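Local atomic coordinates of Lin2111 protein (Listeria innocua, PDB entry 3EDP), a protein that probably acts as a DNA-binding transcription regulator of the GntR family, although its exact function is unknown. Residues T49-R52 against A53-L57; E224-S228 against T229-V233. All coordinates share one frame; numbering follows the deposited sequence.

Interaction 1. Residues T49-R52 against A53-L57; sequences TIRR and AVDLL
A53 N binds T49 O at 3.0 Å across one turn of helix 47-59, probably the recognition helix of the GntR-type winged helix-turn-helix: it follows helix 36-42 and leads into the two-stranded wing 63-66 and 70-73. The contact is local; A53 and R52, at its junction, have the most surface buried, much of it simply by being joined. Three more i to i+4 backbone hydrogen bonds follow: V54 N binds I50 O, D55 N binds R51 O, and L56 N binds R52 O, a pattern that L57 N continues to A53 O. Of the four between 49-52 and 53-57 the bond from V54 is the straightest, with an N-H...O angle of 169°.

The methyl of A53 rests against the preceding turn, its CB 3.5 Å from I50 O. R52 touches mainly through its CB and backbone. With CG anti to its own carbonyl carbon (chi1 -71°), the aliphatic chain runs extended from CG to NE and away from 53-57, so the guanidinium takes no part; the R52 side chain instead packs on F11 of helix 10-23. On the buried side, I50 CG2 and V54 CG2 lie 4.1 Å apart, their branches crossing at a slant. I50 also packs on L39 of helix 36-42 and V54 on V63 of the wing, so neighbouring turns bridge two elements of the domain.

R51 and D55 run side by side in the same direction, yet R51 NE and D55 OD2 are 5.3 Å apart and the guanidinium and carboxylate planes differ by 51°. The carboxylate is held by R65 of strand 63-66, which forms a salt bridge to D55 OD1 and a hydrogen bond to R51 O. That shared arginine probably eases the meeting of two acceptors, R51 O and D55 OD1, only 3.2 Å apart.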
ATOM      1  N   THR A  49      39.684 -27.464   4.617  1.00 25.57           N
ATOM      2  CA  THR A  49      39.603 -26.964   5.979  1.00 24.31           C
ATOM      3  C   THR A  49      38.622 -25.788   6.079  1.00 30.01           C
ATOM      4  O   THR A  49      37.758 -25.753   6.959  1.00 25.82           O
ATOM      5  CB  THR A  49      40.989 -26.559   6.480  1.00 22.65           C
ATOM      6  OG1 THR A  49      41.796 -27.738   6.592  1.00 22.63           O
ATOM      7  CG2 THR A  49      40.895 -25.862   7.836  1.00 22.43           C
ATOM      8  N   ILE A  50      38.744 -24.835   5.163  1.00 21.41           N
ATOM      9  CA  ILE A  50      37.868 -23.667   5.175  1.00 21.78           C
ATOM     10  C   ILE A  50      36.417 -24.081   4.913  1.00 26.66           C
ATOM     11  O   ILE A  50      35.488 -23.597   5.571  1.00 22.48           O
ATOM     12  CB  ILE A  50      38.308 -22.621   4.137  1.00 23.99           C
ATOM     13  CG1 ILE A  50      39.651 -22.001   4.540  1.00 27.42           C
ATOM     14  CG2 ILE A  50      37.239 -21.545   3.959  1.00 22.57           C
ATOM     15  CD1 ILE A  50      39.693 -21.439   5.948  1.00 25.06           C
ATOM     16  N   ARG A  51      36.226 -25.005   3.978  1.00 21.87           N
ATOM     17  CA  ARG A  51      34.866 -25.441   3.637  1.00 29.59           C
ATOM     18  C   ARG A  51      34.193 -26.088   4.847  1.00 27.22           C
ATOM     19  O   ARG A  51      32.993 -25.911   5.086  1.00 24.73           O
ATOM     20  CB  ARG A  51      34.858 -26.392   2.434  1.00 31.19           C
ATOM     21  CG  ARG A  51      33.473 -26.984   2.136  1.00 43.83           C
ATOM     22  CD  ARG A  51      33.489 -27.933   0.939  1.00 50.54           C
ATOM     23  NE  ARG A  51      34.364 -29.086   1.149  1.00 64.58           N
ATOM     24  CZ  ARG A  51      35.505 -29.292   0.494  1.00 72.77           C
ATOM     25  NH1 ARG A  51      36.237 -30.371   0.751  1.00 71.59           N
ATOM     26  NH2 ARG A  51      35.914 -28.421  -0.423  1.00 75.00           N
ATOM     27  N   ARG A  52      34.983 -26.819   5.627  1.00 25.06           N
ATOM     28  CA  ARG A  52      34.479 -27.454   6.841  1.00 28.39           C
ATOM     29  C   ARG A  52      34.172 -26.442   7.945  1.00 26.49           C
ATOM     30  O   ARG A  52      33.191 -26.590   8.670  1.00 25.62           O
ATOM     31  CB  ARG A  52      35.464 -28.502   7.348  1.00 27.59           C
ATOM     32  CG  ARG A  52      35.539 -29.751   6.476  1.00 28.53           C
ATOM     33  CD  ARG A  52      36.786 -30.558   6.809  1.00 31.58           C
ATOM     34  NE  ARG A  52      36.747 -31.898   6.242  1.00 30.75           N
ATOM     35  CZ  ARG A  52      37.776 -32.739   6.245  1.00 36.18           C
ATOM     36  NH1 ARG A  52      38.942 -32.362   6.779  1.00 29.02           N
ATOM     37  NH2 ARG A  52      37.636 -33.955   5.713  1.00 30.87           N
ATOM     38  N   ALA A  53      35.024 -25.432   8.081  1.00 23.19           N
ATOM     39  CA  ALA A  53      34.791 -24.374   9.054  1.00 27.21           C
ATOM     40  C   ALA A  53      33.483 -23.656   8.727  1.00 29.12           C
ATOM     41  O   ALA A  53      32.649 -23.439   9.605  1.00 32.08           O
ATOM     42  CB  ALA A  53      35.956 -23.380   9.057  1.00 24.32           C
ATOM     43  N   VAL A  54      33.316 -23.294   7.457  1.00 24.59           N
ATOM     44  CA  VAL A  54      32.123 -22.588   7.013  1.00 25.34           C
ATOM     45  C   VAL A  54      30.870 -23.463   7.191  1.00 31.89           C
ATOM     46  O   VAL A  54      29.854 -22.984   7.690  1.00 32.56           O
ATOM     47  CB  VAL A  54      32.256 -22.072   5.549  1.00 27.64           C
ATOM     48  CG1 VAL A  54      30.942 -21.436   5.064  1.00 31.24           C
ATOM     49  CG2 VAL A  54      33.395 -21.060   5.438  1.00 31.95           C
ATOM     50  N   ASP A  55      30.949 -24.740   6.803  1.00 28.19           N
ATOM     51  CA  ASP A  55      29.829 -25.672   7.011  1.00 33.67           C
ATOM     52  C   ASP A  55      29.361 -25.608   8.459  1.00 31.95           C
ATOM     53  O   ASP A  55      28.167 -25.616   8.744  1.00 28.96           O
ATOM     54  CB  ASP A  55      30.230 -27.120   6.721  1.00 27.99           C
ATOM     55  CG  ASP A  55      30.320 -27.433   5.246  1.00 36.86           C
ATOM     56  OD1 ASP A  55      29.981 -26.571   4.404  1.00 40.83           O
ATOM     57  OD2 ASP A  55      30.742 -28.568   4.933  1.00 43.12           O
ATOM     58  N   LEU A  56      30.323 -25.573   9.371  1.00 29.76           N
ATOM     59  CA  LEU A  56      30.044 -25.480  10.798  1.00 33.58           C
ATOM     60  C   LEU A  56      29.321 -24.172  11.129  1.00 36.97           C
ATOM     61  O   LEU A  56      28.368 -24.157  11.914  1.00 34.82           O
ATOM     62  CB  LEU A  56      31.355 -25.572  11.582  1.00 35.18           C
ATOM     63  CG  LEU A  56      31.341 -26.019  13.042  1.00 47.32           C
ATOM     64  CD1 LEU A  56      32.765 -26.055  13.578  1.00 43.52           C
ATOM     65  CD2 LEU A  56      30.489 -25.097  13.885  1.00 56.04           C
ATOM     66  N   LEU A  57      29.779 -23.070  10.539  1.00 29.12           N
ATOM     67  CA  LEU A  57      29.151 -21.775  10.776  1.00 32.41           C
ATOM     68  C   LEU A  57      27.740 -21.727  10.192  1.00 31.67           C
ATOM     69  O   LEU A  57      26.823 -21.177  10.802  1.00 33.92           O
ATOM     70  CB  LEU A  57      30.016 -20.647  10.216  1.00 26.40           C
ATOM     71  CG  LEU A  57      31.397 -20.600  10.875  1.00 32.44           C
ATOM     72  CD1 LEU A  57      32.307 -19.629  10.135  1.00 33.56           C
ATOM     73  CD2 LEU A  57      31.271 -20.226  12.335  1.00 28.01           C
TER

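Interaction 2. Residues E224-S228 against T229-V233; sequences EDAES and TKYVV
The backbone leaves strand 215-225 at D225, turns through S228 to K230 and enters strand 231-235 at Y231, with T229 and K230 in helical-type conformation between the extended S228 and Y231. S228 sits at the centre. Its hydroxyl, OG anti to the backbone N (chi1 172°), swings forward to accept from K230 N at 2.9 Å, while its CB lies over one face of the Y231 ring. The CB is 3.5 Å from the ring centroid and 22° off the normal, a CH-pi contact displaced toward the rim. Y231 reaches back along the loop: its hydroxyl donates to A226 O at 2.7 Å, so the phenol spans the turn and is held at both its face and its OH. A water completes the closure, accepting from S228 N and donating to Y231 O at 2.8 Å. Before the bend, D225 OD1 takes E227 N from above the carboxylate plane, an Asx turn. Within the bend, K230 NZ donates to T229 OG1 at 2.7 Å.

The buried A226 packs on F203 of strand 201-211 and L183 of strand 176-185. Y231 also touches F203, and its ring meets F235 of the second subunit; Y231 and V232, in strand 231-235, pair antiparallel with a strand of that subunit, so that beta structure continues across the dimer interface.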
ATOM      1  N   GLU A 224      -4.582 -11.241   9.813  1.00 26.91           N
ATOM      2  CA  GLU A 224      -5.435 -10.767  10.897  1.00 27.72           C
ATOM      3  C   GLU A 224      -6.549 -11.764  11.163  1.00 30.28           C
ATOM      4  O   GLU A 224      -7.079 -12.382  10.238  1.00 34.97           O
ATOM      5  CB  GLU A 224      -6.091  -9.431  10.545  1.00 30.31           C
ATOM      6  CG  GLU A 224      -5.155  -8.249  10.476  1.00 47.01           C
ATOM      7  CD  GLU A 224      -5.873  -6.956  10.092  1.00 49.01           C
ATOM      8  OE1 GLU A 224      -7.128  -6.945  10.038  1.00 50.91           O
ATOM      9  OE2 GLU A 224      -5.183  -5.947   9.850  1.00 41.34           O
ATOM     10  N   ASP A 225      -6.905 -11.896  12.432  1.00 29.95           N
ATOM     11  CA  ASP A 225      -8.042 -12.701  12.849  1.00 29.25           C
ATOM     12  C   ASP A 225      -9.299 -12.219  12.100  1.00 30.59           C
ATOM     13  O   ASP A 225      -9.601 -11.032  12.091  1.00 28.78           O
ATOM     14  CB  ASP A 225      -8.212 -12.556  14.364  1.00 36.20           C
ATOM     15  CG  ASP A 225      -9.314 -13.435  14.923  1.00 44.54           C
ATOM     16  OD1 ASP A 225     -10.019 -14.113  14.141  1.00 40.16           O
ATOM     17  OD2 ASP A 225      -9.470 -13.438  16.160  1.00 49.14           O
ATOM     18  N   ALA A 226     -10.012 -13.132  11.448  1.00 29.17           N
ATOM     19  CA  ALA A 226     -11.209 -12.757  10.694  1.00 30.40           C
ATOM     20  C   ALA A 226     -12.509 -12.997  11.474  1.00 32.35           C
ATOM     21  O   ALA A 226     -13.596 -12.764  10.961  1.00 37.22           O
ATOM     22  CB  ALA A 226     -11.248 -13.489   9.349  1.00 28.96           C
ATOM     23  N   GLU A 227     -12.400 -13.453  12.712  1.00 32.03           N
ATOM     24  CA  GLU A 227     -13.601 -13.703  13.494  1.00 39.86           C
ATOM     25  C   GLU A 227     -14.411 -12.420  13.626  1.00 35.96           C
ATOM     26  O   GLU A 227     -13.855 -11.332  13.764  1.00 32.92           O
ATOM     27  CB  GLU A 227     -13.263 -14.258  14.878  1.00 43.22           C
ATOM     28  CG  GLU A 227     -14.496 -14.569  15.720  1.00 54.99           C
ATOM     29  CD  GLU A 227     -14.157 -14.897  17.163  1.00 65.10           C
ATOM     30  OE1 GLU A 227     -13.522 -15.944  17.404  1.00 63.35           O
ATOM     31  OE2 GLU A 227     -14.533 -14.108  18.055  1.00 75.48           O
ATOM     32  N   SER A 228     -15.730 -12.555  13.580  1.00 33.51           N
ATOM     33  CA  SER A 228     -16.621 -11.417  13.721  1.00 31.75           C
ATOM     34  C   SER A 228     -17.890 -11.857  14.438  1.00 37.59           C
ATOM     35  O   SER A 228     -18.241 -13.043  14.439  1.00 37.39           O
ATOM     36  CB  SER A 228     -16.966 -10.845  12.342  1.00 30.14           C
ATOM     37  OG  SER A 228     -17.977  -9.847  12.413  1.00 33.06           O
ATOM     38  N   THR A 229     -18.575 -10.901  15.050  1.00 33.71           N
ATOM     39  CA  THR A 229     -19.878 -11.174  15.635  1.00 43.86           C
ATOM     40  C   THR A 229     -20.974 -11.039  14.579  1.00 37.39           C
ATOM     41  O   THR A 229     -22.140 -11.295  14.860  1.00 37.70           O
ATOM     42  CB  THR A 229     -20.181 -10.235  16.817  1.00 43.67           C
ATOM     43  OG1 THR A 229     -20.023  -8.878  16.397  1.00 38.57           O
ATOM     44  CG2 THR A 229     -19.232 -10.508  17.981  1.00 39.27           C
ATOM     45  N   LYS A 230     -20.583 -10.668  13.361  1.00 32.80           N
ATOM     46  CA  LYS A 230     -21.541 -10.380  12.286  1.00 37.93           C
ATOM     47  C   LYS A 230     -21.683 -11.514  11.272  1.00 34.70           C
ATOM     48  O   LYS A 230     -22.624 -11.538  10.480  1.00 38.57           O
ATOM     49  CB  LYS A 230     -21.163  -9.083  11.550  1.00 40.19           C
ATOM     50  CG  LYS A 230     -21.610  -7.803  12.252  1.00 52.96           C
ATOM     51  CD  LYS A 230     -21.258  -7.825  13.735  1.00 68.70           C
ATOM     52  CE  LYS A 230     -22.222  -6.967  14.559  1.00 73.15           C
ATOM     53  NZ  LYS A 230     -22.196  -7.287  16.024  1.00 54.45           N
ATOM     54  N   TYR A 231     -20.740 -12.446  11.279  1.00 26.17           N
ATOM     55  CA  TYR A 231     -20.805 -13.569  10.353  1.00 29.46           C
ATOM     56  C   TYR A 231     -20.008 -14.734  10.912  1.00 32.61           C
ATOM     57  O   TYR A 231     -19.264 -14.582  11.877  1.00 32.99           O
ATOM     58  CB  TYR A 231     -20.248 -13.161   8.974  1.00 23.84           C
ATOM     59  CG  TYR A 231     -18.829 -12.632   9.027  1.00 30.77           C
ATOM     60  CD1 TYR A 231     -17.750 -13.500   9.157  1.00 27.46           C
ATOM     61  CD2 TYR A 231     -18.569 -11.264   8.968  1.00 23.97           C
ATOM     62  CE1 TYR A 231     -16.444 -13.021   9.222  1.00 29.63           C
ATOM     63  CE2 TYR A 231     -17.270 -10.772   9.024  1.00 26.18           C
ATOM     64  CZ  TYR A 231     -16.211 -11.659   9.151  1.00 33.62           C
ATOM     65  OH  TYR A 231     -14.920 -11.191   9.212  1.00 34.63           O
ATOM     66  N   VAL A 232     -20.161 -15.897  10.295  1.00 30.58           N
ATOM     67  CA  VAL A 232     -19.258 -17.009  10.542  1.00 33.67           C
ATOM     68  C   VAL A 232     -18.751 -17.538   9.203  1.00 33.71           C
ATOM     69  O   VAL A 232     -19.481 -17.549   8.210  1.00 38.93           O
ATOM     70  CB  VAL A 232     -19.962 -18.138  11.319  1.00 52.26           C
ATOM     71  CG1 VAL A 232     -19.077 -19.371  11.384  1.00 58.94           C
ATOM     72  CG2 VAL A 232     -20.328 -17.666  12.718  1.00 48.19           C
ATOM     73  N   VAL A 233     -17.496 -17.961   9.168  1.00 36.93           N
ATOM     74  CA  VAL A 233     -16.933 -18.567   7.968  1.00 45.89           C
ATOM     75  C   VAL A 233     -16.878 -20.086   8.115  1.00 48.39           C
ATOM     76  O   VAL A 233     -16.169 -20.613   8.969  1.00 50.10           O
ATOM     77  CB  VAL A 233     -15.522 -18.019   7.661  1.00 46.36           C
ATOM     78  CG1 VAL A 233     -14.991 -18.600   6.353  1.00 42.38           C
ATOM     79  CG2 VAL A 233     -15.549 -16.508   7.591  1.00 43.55           C
TER
HETATM   80  O   HOH W   1     -16.755 -15.217  12.895  1.00 32.69           O

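How the interactions relate
From the N terminus, the chain first passes interaction 1, within helix 47-59 of the GntR-family DNA-binding domain, and comes to interaction 2 only near its C terminus, starting at the end of strand 215-225, the last strand along the chain of the six-stranded UTRA sheet. The two are in series, neither nested nor crossed, and each is a local contact between contiguous segments, linking residues two to five positions apart. Interaction 1 closes no loop, only a turn of helix, and relates helices 10-23 and 36-42 to the wing. Interaction 2 closes the bend between strands 215-225 and 231-235 and reaches the second subunit. Their centres are 51 Å apart, on opposite sides of the chain's centre.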